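Local coordinates for protein tRNA (cytosine(72)-C(5))-methyltransferase (Pyrococcus horikoshii, PDB 5ZVE) that transfers a methyl group from S-adenosyl-L-methionine to the C5 position of cytosine 72 in several tRNAs, at residues 270-275 / 303-308; 140-145 / 153-158; 318-323 / 373-378. All coordinates share one frame; numbering follows the deposited sequence.

Interaction 1 (270-275 / 303-308); sequences ILLDAP and AFIWAA. With SAH (S-adenosyl-L-homocysteine), chain C.
Phe304 and Pro275 meet against one face of the adenine of bound S-adenosyl-L-homocysteine, Phe304 CZ standing 3.9 Å from Pro275 CG. The phenyl ring comes edge-on to the base, roughly T-shaped, with its CZ 3.4 Å from SAH C6 and with C5 and C6 near the plane of the phenyl ring. Pro275 comes from the opposite direction, its CG lying 3.9 Å from SAH C8 on the same purine face. At the root of the aromatic side chain, the two methyls of Leu272 reach the helix: CD2 packs 3.8 Å from Phe304 CB and also against CG1 of Ile305, while CD1 lies oblique to the ring. Leu272 gets there with CG anti to its backbone N (chi1 179°), crossing both helix side chains at about a right angle. Further along, Ile270 CD1 rests 4.1 Å from Ala308 CB; Ala308 CA comes within 7.0 Å of Ile270 CA, and helix segment 303-308 runs antiparallel to strand segment 270-273 in the Rossmann-like methyltransferase domain.

Asp273 points to the cofactor instead, its OD2 accepting a hydrogen bond of 2.7 Å from SAH N. Lys211 forms a salt bridge with OD2 and Ser321 holds OD1, so both carboxylate oxygens are held. Tyr300 and Phe304 meet edge-to-face, and Tyr300 hydrogen-bonds SAH. Cutting Phe304 back to an alanine would probably open a gap beside Pro275 and leave that face of the adenine without the phenyl edge that abuts it. Chemically the work is divided: an apolar strand-helix seam borders the base, whereas one carboxylate oxygen takes the cofactor's amino end, which is probably positively charged.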
loop_
_atom_site.group_PDB
_atom_site.type_symbol
_atom_site.label_atom_id
_atom_site.label_comp_id
_atom_site.label_asym_id
_atom_site.label_seq_id
_atom_site.Cartn_x
_atom_site.Cartn_y
_atom_site.Cartn_z
ATOM N N ILE A 270 -5.206 9.553 17.559
ATOM C CA ILE A 270 -4.386 8.382 17.318
ATOM C C ILE A 270 -4.701 7.770 15.963
ATOM O O ILE A 270 -5.862 7.510 15.640
ATOM C CB ILE A 270 -4.582 7.318 18.413
ATOM C CG1 ILE A 270 -3.970 7.790 19.733
ATOM C CG2 ILE A 270 -3.952 6.018 17.988
ATOM C CD1 ILE A 270 -4.056 6.762 20.848
ATOM N N LEU A 271 -3.659 7.557 15.166
ATOM C CA LEU A 271 -3.788 6.775 13.950
ATOM C C LEU A 271 -3.292 5.355 14.162
ATOM O O LEU A 271 -2.166 5.135 14.615
ATOM C CB LEU A 271 -3.019 7.424 12.799
ATOM C CG LEU A 271 -2.931 6.539 11.554
ATOM C CD1 LEU A 271 -4.316 6.286 10.991
ATOM C CD2 LEU A 271 -2.029 7.165 10.503
ATOM N N LEU A 272 -4.140 4.390 13.830
ATOM C CA LEU A 272 -3.750 2.994 13.898
ATOM C C LEU A 272 -3.884 2.367 12.515
ATOM O O LEU A 272 -4.920 1.800 12.163
ATOM C CB LEU A 272 -4.590 2.238 14.936
ATOM C CG LEU A 272 -4.328 0.741 15.114
ATOM C CD1 LEU A 272 -2.843 0.452 15.276
ATOM C CD2 LEU A 272 -5.102 0.210 16.311
ATOM N N ASP A 273 -2.827 2.501 11.726
ATOM C CA ASP A 273 -2.762 1.862 10.423
ATOM C C ASP A 273 -2.144 0.494 10.659
ATOM O O ASP A 273 -0.938 0.307 10.522
ATOM C CB ASP A 273 -1.943 2.704 9.445
ATOM C CG ASP A 273 -1.926 2.130 8.047
ATOM O OD1 ASP A 273 -2.960 1.576 7.616
ATOM O OD2 ASP A 273 -0.877 2.239 7.379
ATOM N N ALA A 274 -2.993 -0.467 10.997
ATOM C CA ALA A 274 -2.551 -1.663 11.703
ATOM C C ALA A 274 -1.930 -2.708 10.789
ATOM O O ALA A 274 -2.333 -2.848 9.633
ATOM C CB ALA A 274 -3.721 -2.265 12.465
ATOM N N PRO A 275 -0.931 -3.442 11.309
ATOM C CA PRO A 275 -0.452 -4.648 10.629
ATOM C C PRO A 275 -1.629 -5.570 10.352
ATOM O O PRO A 275 -2.476 -5.751 11.225
ATOM C CB PRO A 275 0.532 -5.260 11.633
ATOM C CG PRO A 275 0.195 -4.622 12.948
ATOM C CD PRO A 275 -0.267 -3.242 12.606
ATOM N N ALA A 303 -4.988 -6.019 20.531
ATOM C CA ALA A 303 -4.016 -5.547 21.504
ATOM C C ALA A 303 -3.641 -4.090 21.243
ATOM O O ALA A 303 -3.576 -3.288 22.178
ATOM C CB ALA A 303 -2.783 -6.438 21.488
ATOM N N PHE A 304 -3.408 -3.751 19.973
ATOM C CA PHE A 304 -3.143 -2.367 19.568
ATOM C C PHE A 304 -4.313 -1.444 19.889
ATOM O O PHE A 304 -4.148 -0.365 20.466
ATOM C CB PHE A 304 -2.861 -2.282 18.062
ATOM C CG PHE A 304 -1.585 -2.941 17.631
ATOM C CD1 PHE A 304 -1.495 -4.321 17.540
ATOM C CD2 PHE A 304 -0.483 -2.179 17.275
ATOM C CE1 PHE A 304 -0.321 -4.930 17.129
ATOM C CE2 PHE A 304 0.693 -2.782 16.858
ATOM C CZ PHE A 304 0.773 -4.157 16.785
ATOM N N ILE A 305 -5.499 -1.895 19.500
ATOM C CA ILE A 305 -6.723 -1.126 19.639
ATOM C C ILE A 305 -6.992 -0.772 21.092
ATOM O O ILE A 305 -7.273 0.381 21.420
ATOM C CB ILE A 305 -7.916 -1.913 19.094
ATOM C CG1 ILE A 305 -7.813 -2.062 17.574
ATOM C CG2 ILE A 305 -9.210 -1.246 19.512
ATOM C CD1 ILE A 305 -8.806 -3.050 16.997
ATOM N N TRP A 306 -6.906 -1.779 21.956
ATOM C CA TRP A 306 -7.097 -1.591 23.388
ATOM C C TRP A 306 -6.068 -0.602 23.927
ATOM O O TRP A 306 -6.409 0.306 24.684
ATOM C CB TRP A 306 -7.008 -2.941 24.119
ATOM C CG TRP A 306 -7.239 -2.895 25.613
ATOM C CD1 TRP A 306 -6.466 -3.481 26.580
ATOM C CD2 TRP A 306 -8.309 -2.233 26.306
ATOM N NE1 TRP A 306 -6.990 -3.228 27.827
ATOM C CE2 TRP A 306 -8.121 -2.466 27.688
ATOM C CE3 TRP A 306 -9.408 -1.470 25.896
ATOM C CZ2 TRP A 306 -8.984 -1.958 28.656
ATOM C CZ3 TRP A 306 -10.266 -0.965 26.863
ATOM C CH2 TRP A 306 -10.049 -1.215 28.228
ATOM N N ALA A 307 -4.817 -0.768 23.506
ATOM C CA ALA A 307 -3.746 0.131 23.918
ATOM C C ALA A 307 -4.028 1.566 23.465
ATOM O O ALA A 307 -3.720 2.522 24.178
ATOM C CB ALA A 307 -2.411 -0.348 23.368
ATOM N N ALA A 308 -4.622 1.709 22.282
ATOM C CA ALA A 308 -4.951 3.025 21.745
ATOM C C ALA A 308 -6.086 3.670 22.523
ATOM O O ALA A 308 -6.018 4.848 22.877
ATOM C CB ALA A 308 -5.324 2.919 20.277
HETATM N N SAH C . 1.359 3.239 8.487
HETATM C CA SAH C . 2.532 2.929 7.676
HETATM C CB SAH C . 2.581 1.444 7.315
HETATM C CG SAH C . 2.145 0.469 8.412
HETATM S SD SAH C . 2.644 -1.222 8.003
HETATM C C SAH C . 2.640 3.804 6.424
HETATM O O SAH C . 1.693 4.486 6.033
HETATM O OXT SAH C . 3.682 3.853 5.773
HETATM C "C5'" SAH C . 2.432 -1.825 9.702
HETATM C "C4'" SAH C . 3.632 -1.574 10.613
HETATM O "O4'" SAH C . 3.357 -2.057 11.913
HETATM C "C3'" SAH C . 4.916 -2.265 10.172
HETATM O "O3'" SAH C . 5.877 -1.286 9.851
HETATM C "C2'" SAH C . 5.404 -3.037 11.384
HETATM O "O2'" SAH C . 6.764 -2.765 11.621
HETATM C "C1'" SAH C . 4.570 -2.464 12.511
HETATM N N9 SAH C . 4.341 -3.400 13.632
HETATM C C8 SAH C . 4.025 -4.735 13.585
HETATM N N7 SAH C . 3.897 -5.193 14.854
HETATM C C5 SAH C . 4.128 -4.172 15.709
HETATM C C6 SAH C . 4.131 -4.083 17.097
HETATM N N6 SAH C . 3.868 -5.147 17.851
HETATM N N1 SAH C . 4.408 -2.871 17.694
HETATM C C2 SAH C . 4.681 -1.760 16.920
HETATM N N3 SAH C . 4.679 -1.856 15.545
HETATM C C4 SAH C . 4.407 -3.043 14.951
#

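Interaction 2 (140-145 / 153-158); sequences ARMDYK and GLAVEV
In the PUA domain, strand 134-140 ends against strand 154-161, and the chain then leaves the sheet for the short helix 144-147. Ala140 and Val156 form the last antiparallel, non-hydrogen-bonded pair. Just beyond it Arg141 N donates to Ala155 O at 2.9 Å, an almost straight bond (167°) whose donor sits well above the carbonyl plane. Ala155 and Val156 form a classic beta bulge opposite Leu107.

The Arg141 side chain bends at chi2 (-52°) and runs alongside Leu154, its CG 4.1 Å from Leu154 CD2. Its guanidinium then grips Glu157 side-on, with two nitrogens, NE and NH2, on one oxygen: NH2 lies 2.8 Å and NE 3.0 Å from Glu157 OE1. That oxygen is nearly in the guanidinium plane, although the carboxylate is turned 41° from it. Met142 takes the other course, extended beyond CG, with SD 4.2 Å from Ala155 CB and CE close to Gly153, where a side chain would collide with that methyl. Met147 touches Met142, Ala140 and Ala155.

A two-pronged salt bridge between the partly exposed Arg141 and Glu157 thus ties the residue just past strand 134-140 to strand 154-161, while Met142 packs its buried thioether on Ala155.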
loop_
_atom_site.group_PDB
_atom_site.type_symbol
_atom_site.label_atom_id
_atom_site.label_comp_id
_atom_site.label_asym_id
_atom_site.label_seq_id
_atom_site.Cartn_x
_atom_site.Cartn_y
_atom_site.Cartn_z
ATOM N N ALA A 140 16.986 -9.988 -23.937
ATOM C CA ALA A 140 18.100 -10.320 -23.058
ATOM C C ALA A 140 19.294 -9.410 -23.326
ATOM O O ALA A 140 19.679 -9.199 -24.472
ATOM C CB ALA A 140 18.498 -11.777 -23.228
ATOM N N ARG A 141 19.855 -8.853 -22.258
ATOM C CA ARG A 141 21.055 -8.035 -22.351
ATOM C C ARG A 141 22.252 -8.761 -21.749
ATOM O O ARG A 141 23.339 -8.199 -21.627
ATOM C CB ARG A 141 20.830 -6.686 -21.664
ATOM C CG ARG A 141 19.750 -5.852 -22.337
ATOM C CD ARG A 141 20.026 -5.716 -23.830
ATOM N NE ARG A 141 19.001 -4.931 -24.508
ATOM C CZ ARG A 141 18.846 -4.886 -25.830
ATOM N NH1 ARG A 141 19.651 -5.584 -26.616
ATOM N NH2 ARG A 141 17.882 -4.144 -26.364
ATOM N N MET A 142 22.031 -10.012 -21.366
ATOM C CA MET A 142 23.097 -10.898 -20.916
ATOM C C MET A 142 22.930 -12.258 -21.560
ATOM O O MET A 142 21.817 -12.662 -21.890
ATOM C CB MET A 142 23.093 -11.055 -19.392
ATOM C CG MET A 142 23.319 -9.784 -18.607
ATOM S SD MET A 142 23.267 -10.120 -16.836
ATOM C CE MET A 142 23.837 -8.571 -16.147
ATOM N N ASP A 143 24.037 -12.967 -21.735
ATOM C CA ASP A 143 23.974 -14.359 -22.148
ATOM C C ASP A 143 23.474 -15.174 -20.962
ATOM O O ASP A 143 23.429 -14.665 -19.842
ATOM C CB ASP A 143 25.340 -14.857 -22.615
ATOM C CG ASP A 143 25.870 -14.073 -23.798
ATOM O OD1 ASP A 143 25.066 -13.729 -24.691
ATOM O OD2 ASP A 143 27.091 -13.806 -23.840
ATOM N N TYR A 144 23.088 -16.423 -21.207
ATOM C CA TYR A 144 22.647 -17.305 -20.129
ATOM C C TYR A 144 23.630 -17.328 -18.963
ATOM O O TYR A 144 23.236 -17.171 -17.808
ATOM C CB TYR A 144 22.437 -18.731 -20.630
ATOM C CG TYR A 144 22.305 -19.708 -19.485
ATOM C CD1 TYR A 144 21.123 -19.802 -18.762
ATOM C CD2 TYR A 144 23.371 -20.513 -19.105
ATOM C CE1 TYR A 144 21.001 -20.678 -17.708
ATOM C CE2 TYR A 144 23.259 -21.390 -18.044
ATOM C CZ TYR A 144 22.072 -21.468 -17.349
ATOM O OH TYR A 144 21.953 -22.349 -16.294
ATOM N N LYS A 145 24.905 -17.534 -19.279
ATOM C CA LYS A 145 25.941 -17.699 -18.265
ATOM C C LYS A 145 26.036 -16.499 -17.329
ATOM O O LYS A 145 26.041 -16.660 -16.109
ATOM C CB LYS A 145 27.296 -17.947 -18.928
ATOM C CG LYS A 145 28.449 -18.110 -17.946
ATOM C CD LYS A 145 29.750 -18.443 -18.671
ATOM C CE LYS A 145 30.917 -18.582 -17.701
ATOM N NZ LYS A 145 30.638 -19.570 -16.620
ATOM N N GLY A 153 23.528 -5.595 -12.569
ATOM C CA GLY A 153 23.395 -5.338 -13.992
ATOM C C GLY A 153 22.036 -5.671 -14.581
ATOM O O GLY A 153 21.199 -6.295 -13.931
ATOM N N LEU A 154 21.828 -5.253 -15.827
ATOM C CA LEU A 154 20.576 -5.491 -16.538
ATOM C C LEU A 154 20.575 -6.850 -17.238
ATOM O O LEU A 154 21.442 -7.133 -18.063
ATOM C CB LEU A 154 20.334 -4.373 -17.554
ATOM C CG LEU A 154 19.077 -4.445 -18.420
ATOM C CD1 LEU A 154 17.830 -4.533 -17.556
ATOM C CD2 LEU A 154 19.004 -3.223 -19.336
ATOM N N ALA A 155 19.586 -7.680 -16.920
ATOM C CA ALA A 155 19.511 -9.026 -17.474
ATOM C C ALA A 155 18.536 -9.096 -18.646
ATOM O O ALA A 155 18.855 -9.641 -19.704
ATOM C CB ALA A 155 19.116 -10.023 -16.391
ATOM N N VAL A 156 17.339 -8.562 -18.453
ATOM C CA VAL A 156 16.372 -8.482 -19.538
ATOM C C VAL A 156 15.781 -7.085 -19.598
ATOM O O VAL A 156 15.237 -6.587 -18.614
ATOM C CB VAL A 156 15.228 -9.505 -19.382
ATOM C CG1 VAL A 156 14.250 -9.386 -20.542
ATOM C CG2 VAL A 156 15.776 -10.921 -19.288
ATOM N N GLU A 157 15.895 -6.450 -20.758
ATOM C CA GLU A 157 15.178 -5.214 -20.999
ATOM C C GLU A 157 13.737 -5.568 -21.313
ATOM O O GLU A 157 13.450 -6.167 -22.350
ATOM C CB GLU A 157 15.817 -4.420 -22.144
ATOM C CG GLU A 157 15.091 -3.136 -22.496
ATOM C CD GLU A 157 15.708 -2.432 -23.691
ATOM O OE1 GLU A 157 16.767 -2.885 -24.174
ATOM O OE2 GLU A 157 15.142 -1.418 -24.141
ATOM N N VAL A 158 12.834 -5.215 -20.403
ATOM C CA VAL A 158 11.432 -5.586 -20.540
ATOM C C VAL A 158 10.718 -4.558 -21.413
ATOM O O VAL A 158 10.402 -3.455 -20.973
ATOM C CB VAL A 158 10.740 -5.708 -19.160
ATOM C CG1 VAL A 158 9.291 -6.132 -19.314
ATOM C CG2 VAL A 158 11.481 -6.711 -18.293
#

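Interaction 3 (318-323 / 373-378); sequences LVYSTC and GFFIAK
Tyr320 O accepts the backbone N-H of Ala377 at 2.8 Å in a nearly straight bond (172°), and Tyr320 N returns one to Ala377 O, also at 2.8 Å. The reciprocal pair belongs to an antiparallel ladder between strands 316-322 and 374-381 in the sheet of the Rossmann-like methyltransferase domain, repeated at Thr322 and Phe375. There the bonds are longer and more bent: Phe375 N reaches Thr322 O at 3.0 Å with an angle of 138°. CA-H groups, such as that of Ser321 facing Phe375 O, fill in between.

On one face Tyr320 and Phe375 meet edge to edge, CD2 of the tyrosine 4.1 Å from CE2 of the phenylalanine. Tyr320 OH is hydrogen-bonded to Glu329 O. Thr322 lies side by side with Phe375, its OG1 3.7 Å from Phe375 CB and hydrogen-bonded to Asn330. The opposite face carries Val319, Ile376 and Ser321, whose OG has Asp273 of the neighbouring strand as its partner.

Cys323, the predicted nucleophile, follows directly on the strand, and its CB packs 3.9 Å from Phe374 CD1. The Phe374 ring reaches across to the end of strand 316-322, its torsion (chi1 -147°) some 30° off the staggered position. This places the carbonyl oxygen of Thr322 over the centre of the ring, 3.3 Å above its plane.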
loop_
_atom_site.group_PDB
_atom_site.type_symbol
_atom_site.label_atom_id
_atom_site.label_comp_id
_atom_site.label_asym_id
_atom_site.label_seq_id
_atom_site.Cartn_x
_atom_site.Cartn_y
_atom_site.Cartn_z
ATOM N N LEU A 318 -9.828 8.189 17.329
ATOM C CA LEU A 318 -9.006 7.120 16.778
ATOM C C LEU A 318 -9.384 6.856 15.331
ATOM O O LEU A 318 -10.562 6.707 15.002
ATOM C CB LEU A 318 -9.153 5.838 17.604
ATOM C CG LEU A 318 -8.569 4.556 16.995
ATOM C CD1 LEU A 318 -7.052 4.588 16.985
ATOM C CD2 LEU A 318 -9.074 3.328 17.739
ATOM N N VAL A 319 -8.383 6.823 14.462
ATOM C CA VAL A 319 -8.604 6.358 13.104
ATOM C C VAL A 319 -7.911 5.016 12.930
ATOM O O VAL A 319 -6.694 4.897 13.103
ATOM C CB VAL A 319 -8.106 7.369 12.046
ATOM C CG1 VAL A 319 -7.936 6.684 10.701
ATOM C CG2 VAL A 319 -9.081 8.529 11.929
ATOM N N TYR A 320 -8.709 4.008 12.605
ATOM C CA TYR A 320 -8.229 2.658 12.372
ATOM C C TYR A 320 -8.306 2.332 10.889
ATOM O O TYR A 320 -9.348 2.518 10.262
ATOM C CB TYR A 320 -9.054 1.670 13.197
ATOM C CG TYR A 320 -8.718 0.207 13.024
ATOM C CD1 TYR A 320 -7.690 -0.384 13.754
ATOM C CD2 TYR A 320 -9.467 -0.600 12.175
ATOM C CE1 TYR A 320 -7.399 -1.736 13.620
ATOM C CE2 TYR A 320 -9.181 -1.948 12.032
ATOM C CZ TYR A 320 -8.147 -2.513 12.761
ATOM O OH TYR A 320 -7.858 -3.856 12.622
ATOM N N SER A 321 -7.199 1.870 10.319
ATOM C CA SER A 321 -7.197 1.490 8.913
ATOM C C SER A 321 -6.412 0.209 8.664
ATOM O O SER A 321 -5.434 -0.087 9.352
ATOM C CB SER A 321 -6.638 2.628 8.045
ATOM O OG SER A 321 -5.276 2.893 8.331
ATOM N N THR A 322 -6.856 -0.552 7.671
ATOM C CA THR A 322 -6.117 -1.716 7.196
ATOM C C THR A 322 -6.135 -1.771 5.676
ATOM O O THR A 322 -6.999 -1.170 5.036
ATOM C CB THR A 322 -6.703 -3.043 7.735
ATOM O OG1 THR A 322 -7.917 -3.341 7.033
ATOM C CG2 THR A 322 -6.989 -2.968 9.235
ATOM N N CYS A 323 -5.175 -2.491 5.105
ATOM C CA CYS A 323 -5.199 -2.809 3.682
ATOM C C CYS A 323 -5.636 -4.255 3.487
ATOM O O CYS A 323 -5.032 -5.000 2.719
ATOM C CB CYS A 323 -3.826 -2.562 3.042
ATOM S SG CYS A 323 -2.466 -3.562 3.712
ATOM N N GLY A 373 -7.707 -2.947 -1.953
ATOM C CA GLY A 373 -8.734 -3.218 -0.968
ATOM C C GLY A 373 -8.318 -2.541 0.320
ATOM O O GLY A 373 -7.150 -2.598 0.706
ATOM N N PHE A 374 -9.260 -1.892 0.993
ATOM C CA PHE A 374 -8.898 -1.034 2.110
ATOM C C PHE A 374 -10.065 -0.828 3.053
ATOM O O PHE A 374 -11.217 -1.084 2.702
ATOM C CB PHE A 374 -8.397 0.313 1.588
ATOM C CG PHE A 374 -7.334 0.944 2.442
ATOM C CD1 PHE A 374 -6.001 0.601 2.274
ATOM C CD2 PHE A 374 -7.664 1.896 3.394
ATOM C CE1 PHE A 374 -5.018 1.188 3.043
ATOM C CE2 PHE A 374 -6.685 2.484 4.168
ATOM C CZ PHE A 374 -5.361 2.129 3.994
ATOM N N PHE A 375 -9.760 -0.357 4.255
ATOM C CA PHE A 375 -10.778 -0.167 5.275
ATOM C C PHE A 375 -10.403 0.994 6.184
ATOM O O PHE A 375 -9.255 1.112 6.605
ATOM C CB PHE A 375 -10.957 -1.454 6.089
ATOM C CG PHE A 375 -11.971 -1.337 7.189
ATOM C CD1 PHE A 375 -13.323 -1.474 6.917
ATOM C CD2 PHE A 375 -11.573 -1.095 8.494
ATOM C CE1 PHE A 375 -14.263 -1.360 7.928
ATOM C CE2 PHE A 375 -12.504 -0.988 9.511
ATOM C CZ PHE A 375 -13.851 -1.121 9.228
ATOM N N ILE A 376 -11.372 1.854 6.479
ATOM C CA ILE A 376 -11.140 3.014 7.337
ATOM C C ILE A 376 -12.276 3.194 8.338
ATOM O O ILE A 376 -13.441 3.288 7.953
ATOM C CB ILE A 376 -11.011 4.330 6.527
ATOM C CG1 ILE A 376 -10.013 4.191 5.374
ATOM C CG2 ILE A 376 -10.617 5.484 7.440
ATOM C CD1 ILE A 376 -9.894 5.470 4.525
ATOM N N ALA A 377 -11.931 3.242 9.620
ATOM C CA ALA A 377 -12.899 3.544 10.665
ATOM C C ALA A 377 -12.455 4.761 11.468
ATOM O O ALA A 377 -11.288 4.870 11.842
ATOM C CB ALA A 377 -13.087 2.338 11.584
ATOM N N LYS A 378 -13.388 5.665 11.746
ATOM C CA LYS A 378 -13.091 6.838 12.561
ATOM C C LYS A 378 -13.946 6.844 13.812
ATOM O O LYS A 378 -15.175 6.840 13.725
ATOM C CB LYS A 378 -13.330 8.129 11.781
ATOM C CG LYS A 378 -13.036 9.382 12.589
ATOM C CD LYS A 378 -13.699 10.596 11.976
ATOM C CE LYS A 378 -13.254 11.863 12.675
ATOM N NZ LYS A 378 -13.977 13.053 12.162
#

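Overall arrangement
Interactions 1 and 3 are buried parts of one catalytic domain, their centres about 11 Å apart, and they share a sheet: strands 267-273 and 316-322 are neighbours, joined by a hydrogen bond from Leu272 N to Val319 O (2.7 Å). Interaction 1 lays a helix on that sheet through apolar side chains, whereas interaction 3 extends it through backbone bonds. Through Asp273 and Ser321 the cofactor-binding strand is also linked to the one that leads to the predicted nucleophile. Interaction 2 belongs to the PUA domain, its centre more than 40 Å from either. Only partly buried, it alone relies on a salt bridge between its segments, and it lies away from the annotated sites.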